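Local atomic coordinates of acetylxylan esterase / glucomannan deacetylase (Cellvibrio japonicus, PDB entry 2WAA), a protein that removes acetyl groups from plant cell wall polysaccharides, deacetylating xylan and glucomannan with equal efficiency. Residues W64-I69 against P74-L79; I102-N107 against A147-A152; N107-V112 against R159-R164. All blocks are in the same frame, centred on the assembly; numbering follows the deposited sequence. Where two conformers were deposited one is given.

Contact 1. Residues W64-I69 against P74-L79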
loop_
_atom_site.group_PDB
_atom_site.type_symbol
_atom_site.label_atom_id
_atom_site.label_comp_id
_atom_site.label_asym_id
_atom_site.label_seq_id
_atom_site.Cartn_x
_atom_site.Cartn_y
_atom_site.Cartn_z
ATOM N N TRP A 64 5.424 8.269 -8.974
ATOM C CA TRP A 64 6.188 7.256 -9.687
ATOM C C TRP A 64 5.410 5.960 -9.769
ATOM O O TRP A 64 4.658 5.575 -8.825
ATOM C CB TRP A 64 7.508 6.947 -8.941
ATOM C CG TRP A 64 8.528 8.113 -9.010
ATOM C CD1 TRP A 64 8.549 9.268 -8.251
ATOM C CD2 TRP A 64 9.671 8.189 -9.890
ATOM N NE1 TRP A 64 9.639 10.031 -8.603
ATOM C CE2 TRP A 64 10.343 9.399 -9.599
ATOM C CE3 TRP A 64 10.215 7.318 -10.859
ATOM C CZ2 TRP A 64 11.502 9.792 -10.280
ATOM C CZ3 TRP A 64 11.380 7.689 -11.531
ATOM C CH2 TRP A 64 12.013 8.927 -11.247
ATOM N N ILE A 65 5.628 5.259 -10.869
ATOM C CA ILE A 65 5.113 3.910 -11.025
ATOM C C ILE A 65 6.259 2.975 -11.453
ATOM O O ILE A 65 7.282 3.430 -12.002
ATOM C CB ILE A 65 4.002 3.865 -12.093
ATOM C CG1 ILE A 65 4.567 4.318 -13.472
ATOM C CG2 ILE A 65 2.771 4.724 -11.622
ATOM C CD1 ILE A 65 3.607 4.110 -14.640
ATOM N N ASP A 66 6.072 1.673 -11.180
ATOM C CA ASP A 66 6.883 0.615 -11.804
ATOM C C ASP A 66 6.061 -0.060 -12.897
ATOM O O ASP A 66 4.856 -0.241 -12.752
ATOM C CB ASP A 66 7.261 -0.487 -10.788
ATOM C CG ASP A 66 8.479 -0.084 -9.906
ATOM O OD1 ASP A 66 9.400 0.577 -10.419
ATOM O OD2 ASP A 66 8.513 -0.471 -8.721
ATOM N N VAL A 67 6.724 -0.411 -13.995
ATOM C CA VAL A 67 6.060 -1.134 -15.074
ATOM C C VAL A 67 6.875 -2.425 -15.208
ATOM O O VAL A 67 8.086 -2.381 -15.291
ATOM C CB VAL A 67 6.115 -0.369 -16.415
ATOM C CG1 VAL A 67 5.460 -1.262 -17.548
ATOM C CG2 VAL A 67 5.338 0.963 -16.304
ATOM N N ILE A 68 6.201 -3.554 -15.132
ATOM C CA ILE A 68 6.885 -4.853 -15.215
ATOM C C ILE A 68 6.261 -5.668 -16.349
ATOM O O ILE A 68 5.049 -5.908 -16.372
ATOM C CB ILE A 68 6.808 -5.636 -13.916
ATOM C CG1 ILE A 68 7.330 -4.772 -12.740
ATOM C CG2 ILE A 68 7.597 -6.950 -14.044
ATOM C CD1 ILE A 68 6.826 -5.207 -11.418
ATOM N N ILE A 69 7.094 -6.020 -17.321
ATOM C CA ILE A 69 6.662 -6.753 -18.516
ATOM C C ILE A 69 7.192 -8.174 -18.389
ATOM O O ILE A 69 8.398 -8.348 -18.219
ATOM C CB ILE A 69 7.263 -6.141 -19.757
ATOM C CG1 ILE A 69 6.945 -4.642 -19.833
ATOM C CG2 ILE A 69 6.754 -6.936 -21.005
ATOM C CD1 ILE A 69 5.437 -4.354 -19.797
ATOM N N PRO A 74 11.973 -4.391 -13.602
ATOM C CA PRO A 74 10.995 -3.297 -13.656
ATOM C C PRO A 74 11.601 -2.012 -14.184
ATOM O O PRO A 74 12.820 -1.788 -14.052
ATOM C CB PRO A 74 10.571 -3.124 -12.179
ATOM C CG PRO A 74 11.751 -3.539 -11.398
ATOM C CD PRO A 74 12.392 -4.708 -12.215
ATOM N N THR A 75 10.758 -1.148 -14.728
ATOM C CA THR A 75 11.199 0.166 -15.175
ATOM C C THR A 75 10.420 1.137 -14.292
ATOM O O THR A 75 9.187 1.034 -14.205
ATOM C CB THR A 75 10.886 0.392 -16.670
ATOM O OG1 THR A 75 11.625 -0.556 -17.453
ATOM C CG2 THR A 75 11.260 1.844 -17.133
ATOM N N SER A 76 11.103 2.051 -13.619
ATOM C CA SER A 76 10.416 3.077 -12.834
ATOM C C SER A 76 10.281 4.367 -13.651
ATOM O O SER A 76 11.257 4.819 -14.252
ATOM C CB SER A 76 11.176 3.375 -11.537
ATOM O OG SER A 76 11.495 2.175 -10.843
ATOM N N ILE A 77 9.091 4.950 -13.657
ATOM C CA ILE A 77 8.790 6.134 -14.476
ATOM C C ILE A 77 8.093 7.188 -13.635
ATOM O O ILE A 77 7.195 6.850 -12.853
ATOM C CB ILE A 77 7.782 5.691 -15.571
ATOM C CG1 ILE A 77 8.407 4.542 -16.371
ATOM C CG2 ILE A 77 7.349 6.913 -16.485
ATOM C CD1 ILE A 77 7.424 4.045 -17.499
ATOM N N LYS A 78 8.493 8.449 -13.781
ATOM C CA LYS A 78 7.847 9.535 -13.055
ATOM C C LYS A 78 6.789 10.140 -13.983
ATOM O O LYS A 78 7.073 10.416 -15.138
ATOM C CB LYS A 78 8.873 10.602 -12.675
ATOM C CG LYS A 78 8.337 11.698 -11.718
ATOM C CD LYS A 78 9.481 12.683 -11.413
ATOM C CE LYS A 78 9.100 13.645 -10.327
ATOM N NZ LYS A 78 10.358 14.518 -10.107
ATOM N N LEU A 79 5.557 10.262 -13.531
ATOM C CA LEU A 79 4.481 10.700 -14.434
ATOM C C LEU A 79 4.280 12.220 -14.384
ATOM O O LEU A 79 4.094 12.808 -13.314
ATOM C CB LEU A 79 3.159 9.993 -14.019
ATOM C CG LEU A 79 3.134 8.466 -14.212
ATOM C CD1 LEU A 79 1.806 7.961 -13.692
ATOM C CD2 LEU A 79 3.292 8.126 -15.733
HETATM O O HOH W 1 11.205 12.495 -7.864
HETATM O O HOH W 2 9.576 -2.377 -18.090
#
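K78 sets its CG anti to the backbone N (chi1 -171°) and continues fully extended, while W64 holds its indole anti to its own carbonyl carbon (chi1 -70°), so the ring lies flat against the lysine chain. The result is a textbook CH-pi contact: CB of K78 sits 3.5 Å from the centroid of the six-membered ring of W64, only 9° off the ring normal. Further along, CG and CD of K78 pass over CE2 and CZ2, and the ammonium group reaches beyond the indole to a water that also accepts from W64 NE1, at 3.0 Å. The other edge of the ring has S76 O close to its plane.

Beneath these side chains runs an antiparallel ladder. I65 and I77 form a hydrogen-bonded pair, I65 N to I77 O at 3.0 Å and I77 N to I65 O at 2.9 Å; V67 and T75 repeat the pattern. In one of two conformers of S76, OG donates to D66 OD1 at 2.7 Å. The face that carries I65, V67 and I77 is largely apolar, with T75 at its exposed end: V67 CG2 meets I77 CD1 at 3.9 Å, and I65 CG2 meets L79 CD1 at 4.0 Å.

This is a beta hairpin of the N-terminal domain. Strand 63-69 is flanked by 75-79 on one side and 94-103 on the other. Toward the second sheet, I65 and L79 pack on M56 of strand 51-58, V67 on L88 and the partly buried I77 on V86 of strand 84-91.

Contact 2. Residues I102-N107 against A147-A152; sequences IHRSEN and AIDRVA
R104 and D149 supply the whole of this contact, a single salt bridge thrown between backbones whose closest CA atoms are 10.4 Å apart. Its tight part is the meeting of R104 NH2 with D149 OD2 at 2.8 Å. That oxygen lies at the edge of the guanidinium, near its plane, and is approached on its anti side, with the N-H fairly straight at 154°. A bend at chi3 (59°) turns the arginine head toward the aspartate. The NH1 side is looser: NH1 to the same OD2 is a weak bond of 3.4 Å, and a water fills in, accepting from R104 NH1 at 3.1 Å and donating to D149 OD2 at 2.7 Å.

Both groups have further partners. R104 NH1 pairs with D66 and NH2 with R159 O, while the other carboxylate oxygen, D149 OD1, forms a salt bridge with K319, so the carboxylate is shared by two cations, which probably helps to keep it ionised. D149 sits in a type I turn from A147 to R150, where R150 NE grips A147 O at 2.9 Å.

Together they make an interdomain salt bridge, joining the loop after strand 94-103 of the CE2 N-terminal domain to a loop of the SGNH-type hydrolase domain.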
loop_
_atom_site.group_PDB
_atom_site.type_symbol
_atom_site.label_atom_id
_atom_site.label_comp_id
_atom_site.label_asym_id
_atom_site.label_seq_id
_atom_site.Cartn_x
_atom_site.Cartn_y
_atom_site.Cartn_z
ATOM N N ILE A 102 2.610 -0.748 -11.071
ATOM C CA ILE A 102 2.525 -0.679 -9.617
ATOM C C ILE A 102 2.747 0.747 -9.184
ATOM O O ILE A 102 3.767 1.358 -9.557
ATOM C CB ILE A 102 3.549 -1.624 -8.860
ATOM C CG1 ILE A 102 3.373 -3.098 -9.249
ATOM C CG2 ILE A 102 3.295 -1.580 -7.364
ATOM C CD1 ILE A 102 4.389 -3.514 -10.302
ATOM N N HIS A 103 1.809 1.301 -8.384
ATOM C CA HIS A 103 2.016 2.655 -7.869
ATOM C C HIS A 103 3.125 2.618 -6.792
ATOM O O HIS A 103 2.978 1.931 -5.760
ATOM C CB HIS A 103 0.684 3.189 -7.269
ATOM C CG HIS A 103 0.687 4.661 -6.949
ATOM N ND1 HIS A 103 -0.002 5.186 -5.876
ATOM C CD2 HIS A 103 1.306 5.715 -7.543
ATOM C CE1 HIS A 103 0.163 6.505 -5.839
ATOM N NE2 HIS A 103 0.946 6.852 -6.843
ATOM N N ARG A 104 4.200 3.385 -6.992
ATOM C CA ARG A 104 5.270 3.467 -5.979
ATOM C C ARG A 104 4.999 4.578 -5.001
ATOM O O ARG A 104 5.422 4.484 -3.850
ATOM C CB ARG A 104 6.635 3.761 -6.620
ATOM C CG ARG A 104 7.120 2.640 -7.584
ATOM C CD ARG A 104 8.180 3.210 -8.570
ATOM N NE ARG A 104 9.359 3.766 -7.904
ATOM C CZ ARG A 104 10.425 3.054 -7.538
ATOM N NH1 ARG A 104 10.484 1.717 -7.714
ATOM N NH2 ARG A 104 11.467 3.681 -6.957
ATOM N N SER A 105 4.362 5.647 -5.470
ATOM C CA SER A 105 4.101 6.838 -4.653
ATOM C C SER A 105 3.005 6.663 -3.625
ATOM O O SER A 105 2.260 5.694 -3.677
ATOM C CB SER A 105 3.838 8.039 -5.562
ATOM O OG SER A 105 5.096 8.453 -6.080
ATOM N N GLU A 106 2.905 7.601 -2.674
ATOM C CA GLU A 106 1.741 7.627 -1.769
ATOM C C GLU A 106 0.972 8.939 -1.961
ATOM O O GLU A 106 1.378 9.803 -2.714
ATOM C CB GLU A 106 2.158 7.492 -0.293
ATOM C CG GLU A 106 3.119 8.592 0.171
ATOM C CD GLU A 106 3.415 8.499 1.668
ATOM O OE1 GLU A 106 2.550 8.940 2.444
ATOM O OE2 GLU A 106 4.508 7.967 2.056
ATOM N N ASN A 107 -0.144 9.076 -1.271
ATOM C CA ASN A 107 -1.066 10.204 -1.512
ATOM C C ASN A 107 -0.488 11.611 -1.504
ATOM O O ASN A 107 -0.868 12.426 -2.360
ATOM C CB ASN A 107 -2.198 10.142 -0.504
ATOM C CG ASN A 107 -3.297 9.148 -0.917
ATOM O OD1 ASN A 107 -4.091 9.476 -1.774
ATOM N ND2 ASN A 107 -3.377 7.965 -0.252
ATOM N N ALA A 147 11.645 5.685 1.353
ATOM C CA ALA A 147 13.137 5.649 1.430
ATOM C C ALA A 147 13.741 4.271 1.209
ATOM O O ALA A 147 14.954 4.065 1.422
ATOM C CB ALA A 147 13.632 6.258 2.767
ATOM N N ILE A 148 12.943 3.325 0.724
ATOM C CA ILE A 148 13.524 2.023 0.373
ATOM C C ILE A 148 14.557 2.164 -0.742
ATOM O O ILE A 148 15.593 1.445 -0.720
ATOM C CB ILE A 148 12.417 0.997 0.042
ATOM C CG1 ILE A 148 11.661 0.688 1.358
ATOM C CG2 ILE A 148 12.969 -0.256 -0.640
ATOM C CD1 ILE A 148 10.484 -0.230 1.170
ATOM N N ASP A 149 14.306 3.049 -1.713
ATOM C CA ASP A 149 15.214 3.149 -2.871
ATOM C C ASP A 149 16.151 4.346 -2.767
ATOM O O ASP A 149 16.493 4.958 -3.775
ATOM C CB ASP A 149 14.460 3.199 -4.226
ATOM C CG ASP A 149 13.955 1.827 -4.691
ATOM O OD1 ASP A 149 14.270 0.776 -4.064
ATOM O OD2 ASP A 149 13.180 1.791 -5.690
ATOM N N ARG A 150 16.562 4.675 -1.547
ATOM C CA ARG A 150 17.454 5.802 -1.315
ATOM C C ARG A 150 18.765 5.465 -2.002
ATOM O O ARG A 150 19.131 4.302 -2.123
ATOM C CB ARG A 150 17.724 5.957 0.192
ATOM C CG ARG A 150 18.700 4.874 0.723
ATOM C CD ARG A 150 18.744 4.770 2.271
ATOM N NE ARG A 150 17.453 4.295 2.794
ATOM C CZ ARG A 150 17.051 4.332 4.058
ATOM N NH1 ARG A 150 17.852 4.784 5.033
ATOM N NH2 ARG A 150 15.822 3.890 4.328
ATOM N N VAL A 151 19.527 6.479 -2.349
ATOM C CA VAL A 151 20.881 6.227 -2.852
ATOM C C VAL A 151 21.776 7.237 -2.167
ATOM O O VAL A 151 21.406 8.392 -2.029
ATOM C CB VAL A 151 20.906 6.432 -4.366
ATOM C CG1 VAL A 151 22.340 6.742 -4.860
ATOM C CG2 VAL A 151 20.315 5.216 -5.030
ATOM N N ALA A 152 22.920 6.782 -1.677
ATOM C CA ALA A 152 23.821 7.681 -0.935
ATOM C C ALA A 152 24.219 8.888 -1.806
ATOM O O ALA A 152 24.525 8.726 -2.976
ATOM C CB ALA A 152 25.033 6.920 -0.486
HETATM O O HOH W 3 13.040 0.044 -7.728
#

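Contact 3. Residues N107-V112 against R159-R164; sequences NWHGQV and RWWNAR
W161 presents one face of its indole to H109, whose ring stands almost upright upon it. H109 NE2 lies 3.3 Å above the plane, over the ring centre, and CE1 comes to 3.3 Å from W161 CD2, so the imidazole rests on the indole by one edge; the planes are turned 83° apart in an edge-to-face pair. Another edge of the same histidine meets W108, with H109 CD2 3.4 Å above the centre of that indole. W108 completes the cluster by touching W161 itself: CZ2 to CZ2 measures 3.6 Å in an offset edge-to-face pair with planes at 81°. The imidazole is thus gripped at two edges by two indoles.

The rotation of W108 explains its place, since chi1 of 72° sets CG between the backbone N and the carbonyl carbon and folds the indole back over the histidine that follows it. Polar ends are tied to the chain leading into 107-112: H109 ND1 is hydrogen-bonded to S105 OG, and W161 NE1, across the domains, to E106 OE2, which should fix both rings in their rotation. The side chain of W161 is also about 5 Å from that of S141, which places the W161 end of the cluster near the inferred nucleophile.

H109 and W161 are buried, W108 is exposed. Segment 107-112 is the end of the loop between strands 94-103 and 112-119 of the N-terminal domain, V112 opening the latter, and 159-164 belongs to the loop between strand 133-139 and helix 167-174 of the hydrolase domain, so the aromatic cluster bridges the two.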
loop_
_atom_site.group_PDB
_atom_site.type_symbol
_atom_site.label_atom_id
_atom_site.label_comp_id
_atom_site.label_asym_id
_atom_site.label_seq_id
_atom_site.Cartn_x
_atom_site.Cartn_y
_atom_site.Cartn_z
ATOM N N ASN A 107 -0.144 9.076 -1.271
ATOM C CA ASN A 107 -1.066 10.204 -1.512
ATOM C C ASN A 107 -0.488 11.611 -1.504
ATOM O O ASN A 107 -0.868 12.426 -2.360
ATOM C CB ASN A 107 -2.198 10.142 -0.504
ATOM C CG ASN A 107 -3.297 9.148 -0.917
ATOM O OD1 ASN A 107 -4.091 9.476 -1.774
ATOM N ND2 ASN A 107 -3.377 7.965 -0.252
ATOM N N TRP A 108 0.410 11.936 -0.563
ATOM C CA TRP A 108 0.898 13.301 -0.546
ATOM C C TRP A 108 1.734 13.616 -1.781
ATOM O O TRP A 108 1.864 14.799 -2.146
ATOM C CB TRP A 108 1.598 13.701 0.779
ATOM C CG TRP A 108 2.977 13.108 1.058
ATOM C CD1 TRP A 108 3.253 12.082 1.927
ATOM C CD2 TRP A 108 4.234 13.538 0.544
ATOM N NE1 TRP A 108 4.605 11.838 1.960
ATOM C CE2 TRP A 108 5.231 12.727 1.135
ATOM C CE3 TRP A 108 4.624 14.549 -0.336
ATOM C CZ2 TRP A 108 6.596 12.874 0.849
ATOM C CZ3 TRP A 108 6.000 14.695 -0.633
ATOM C CH2 TRP A 108 6.958 13.835 -0.044
ATOM N N HIS A 109 2.306 12.599 -2.428
ATOM C CA HIS A 109 3.015 12.846 -3.679
ATOM C C HIS A 109 2.038 13.309 -4.747
ATOM O O HIS A 109 2.372 14.133 -5.577
ATOM C CB HIS A 109 3.653 11.562 -4.214
ATOM C CG HIS A 109 4.665 10.949 -3.296
ATOM N ND1 HIS A 109 5.420 9.857 -3.672
ATOM C CD2 HIS A 109 5.060 11.269 -2.031
ATOM C CE1 HIS A 109 6.235 9.521 -2.677
ATOM N NE2 HIS A 109 6.039 10.366 -1.675
ATOM N N GLY A 110 0.830 12.767 -4.709
ATOM C CA GLY A 110 -0.219 13.106 -5.650
ATOM C C GLY A 110 -1.089 11.880 -5.880
ATOM O O GLY A 110 -0.941 10.841 -5.212
ATOM N N GLN A 111 -2.001 12.016 -6.826
ATOM C CA GLN A 111 -2.788 10.858 -7.233
ATOM C C GLN A 111 -2.516 10.630 -8.706
ATOM O O GLN A 111 -2.242 11.584 -9.473
ATOM C CB GLN A 111 -4.286 11.075 -6.988
ATOM C CG GLN A 111 -4.677 10.876 -5.533
ATOM C CD GLN A 111 -4.368 12.079 -4.728
ATOM O OE1 GLN A 111 -4.483 13.205 -5.244
ATOM N NE2 GLN A 111 -3.986 11.888 -3.439
ATOM N N VAL A 112 -2.530 9.359 -9.100
ATOM C CA VAL A 112 -2.242 8.993 -10.494
ATOM C C VAL A 112 -3.526 8.530 -11.136
ATOM O O VAL A 112 -4.331 7.879 -10.480
ATOM C CB VAL A 112 -1.243 7.841 -10.524
ATOM C CG1 VAL A 112 -1.156 7.186 -11.960
ATOM C CG2 VAL A 112 0.149 8.317 -10.047
ATOM N N ARG A 159 11.186 9.504 -5.772
ATOM C CA ARG A 159 11.739 8.275 -6.333
ATOM C C ARG A 159 12.205 7.281 -5.270
ATOM O O ARG A 159 12.256 6.074 -5.512
ATOM C CB ARG A 159 12.909 8.605 -7.296
ATOM C CG ARG A 159 13.274 7.399 -8.198
ATOM C CD ARG A 159 14.708 7.544 -8.744
ATOM N NE ARG A 159 15.648 7.720 -7.623
ATOM C CZ ARG A 159 16.007 6.767 -6.773
ATOM N NH1 ARG A 159 15.550 5.541 -6.907
ATOM N NH2 ARG A 159 16.851 7.049 -5.760
ATOM N N TRP A 160 12.486 7.772 -4.069
ATOM C CA TRP A 160 12.940 6.904 -3.012
ATOM C C TRP A 160 11.884 5.911 -2.515
ATOM O O TRP A 160 12.227 4.978 -1.792
ATOM C CB TRP A 160 13.405 7.758 -1.835
ATOM C CG TRP A 160 14.767 8.371 -2.016
ATOM C CD1 TRP A 160 15.409 8.708 -3.204
ATOM C CD2 TRP A 160 15.641 8.774 -0.964
ATOM N NE1 TRP A 160 16.641 9.254 -2.932
ATOM C CE2 TRP A 160 16.804 9.327 -1.569
ATOM C CE3 TRP A 160 15.540 8.742 0.431
ATOM C CZ2 TRP A 160 17.886 9.808 -0.820
ATOM C CZ3 TRP A 160 16.614 9.211 1.183
ATOM C CH2 TRP A 160 17.765 9.750 0.557
ATOM N N TRP A 161 10.609 6.119 -2.846
ATOM C CA TRP A 161 9.581 5.190 -2.390
ATOM C C TRP A 161 9.519 3.909 -3.243
ATOM O O TRP A 161 9.590 3.964 -4.473
ATOM C CB TRP A 161 8.198 5.866 -2.453
ATOM C CG TRP A 161 7.834 6.720 -1.261
ATOM C CD1 TRP A 161 6.778 6.505 -0.423
ATOM C CD2 TRP A 161 8.456 7.946 -0.812
ATOM N NE1 TRP A 161 6.717 7.491 0.538
ATOM C CE2 TRP A 161 7.718 8.390 0.327
ATOM C CE3 TRP A 161 9.554 8.710 -1.252
ATOM C CZ2 TRP A 161 8.045 9.544 1.042
ATOM C CZ3 TRP A 161 9.870 9.895 -0.549
ATOM C CH2 TRP A 161 9.129 10.276 0.601
ATOM N N ASN A 162 9.369 2.758 -2.594
ATOM C CA ASN A 162 9.260 1.502 -3.336
ATOM C C ASN A 162 8.240 0.611 -2.662
ATOM O O ASN A 162 8.477 0.125 -1.562
ATOM C CB ASN A 162 10.644 0.860 -3.380
ATOM C CG ASN A 162 10.674 -0.392 -4.227
ATOM O OD1 ASN A 162 9.641 -1.039 -4.454
ATOM N ND2 ASN A 162 11.881 -0.802 -4.617
ATOM N N ALA A 163 7.096 0.379 -3.300
ATOM C CA ALA A 163 6.023 -0.407 -2.670
ATOM C C ALA A 163 6.299 -1.914 -2.753
ATOM O O ALA A 163 6.084 -2.645 -1.775
ATOM C CB ALA A 163 4.661 -0.081 -3.371
ATOM N N ARG A 164 6.760 -2.377 -3.922
ATOM C CA ARG A 164 6.956 -3.817 -4.177
ATOM C C ARG A 164 7.902 -4.453 -3.168
ATOM O O ARG A 164 7.761 -5.637 -2.840
ATOM C CB ARG A 164 7.636 -4.068 -5.543
ATOM C CG ARG A 164 6.829 -4.155 -6.790
ATOM C CD ARG A 164 7.765 -3.823 -8.058
ATOM N NE ARG A 164 9.145 -4.331 -7.894
ATOM C CZ ARG A 164 10.288 -3.613 -7.877
ATOM N NH1 ARG A 164 10.361 -2.264 -8.045
ATOM N NH2 ARG A 164 11.410 -4.275 -7.694
#

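In the fold
Contact 1 closes first along the chain and lies wholly within the N-terminal beta domain; contacts 2 and 3 alternate their segments and both span from that domain to the hydrolase domain. Their centres are about 6 Å apart, and contact 1 is about 11 Å from each. Strands 63-69 and 94-103 are sheet neighbours, so the hairpin of contact 1 runs beside the strand whose outgoing chain supplies contacts 2 and 3, which share N107. D66 of contact 1 also forms a salt bridge with R164 of contact 3. One loop of the hydrolase domain, before helix 167-174, receives both contacts 2 and 3, bringing the domain interface close to the inferred catalytic serine.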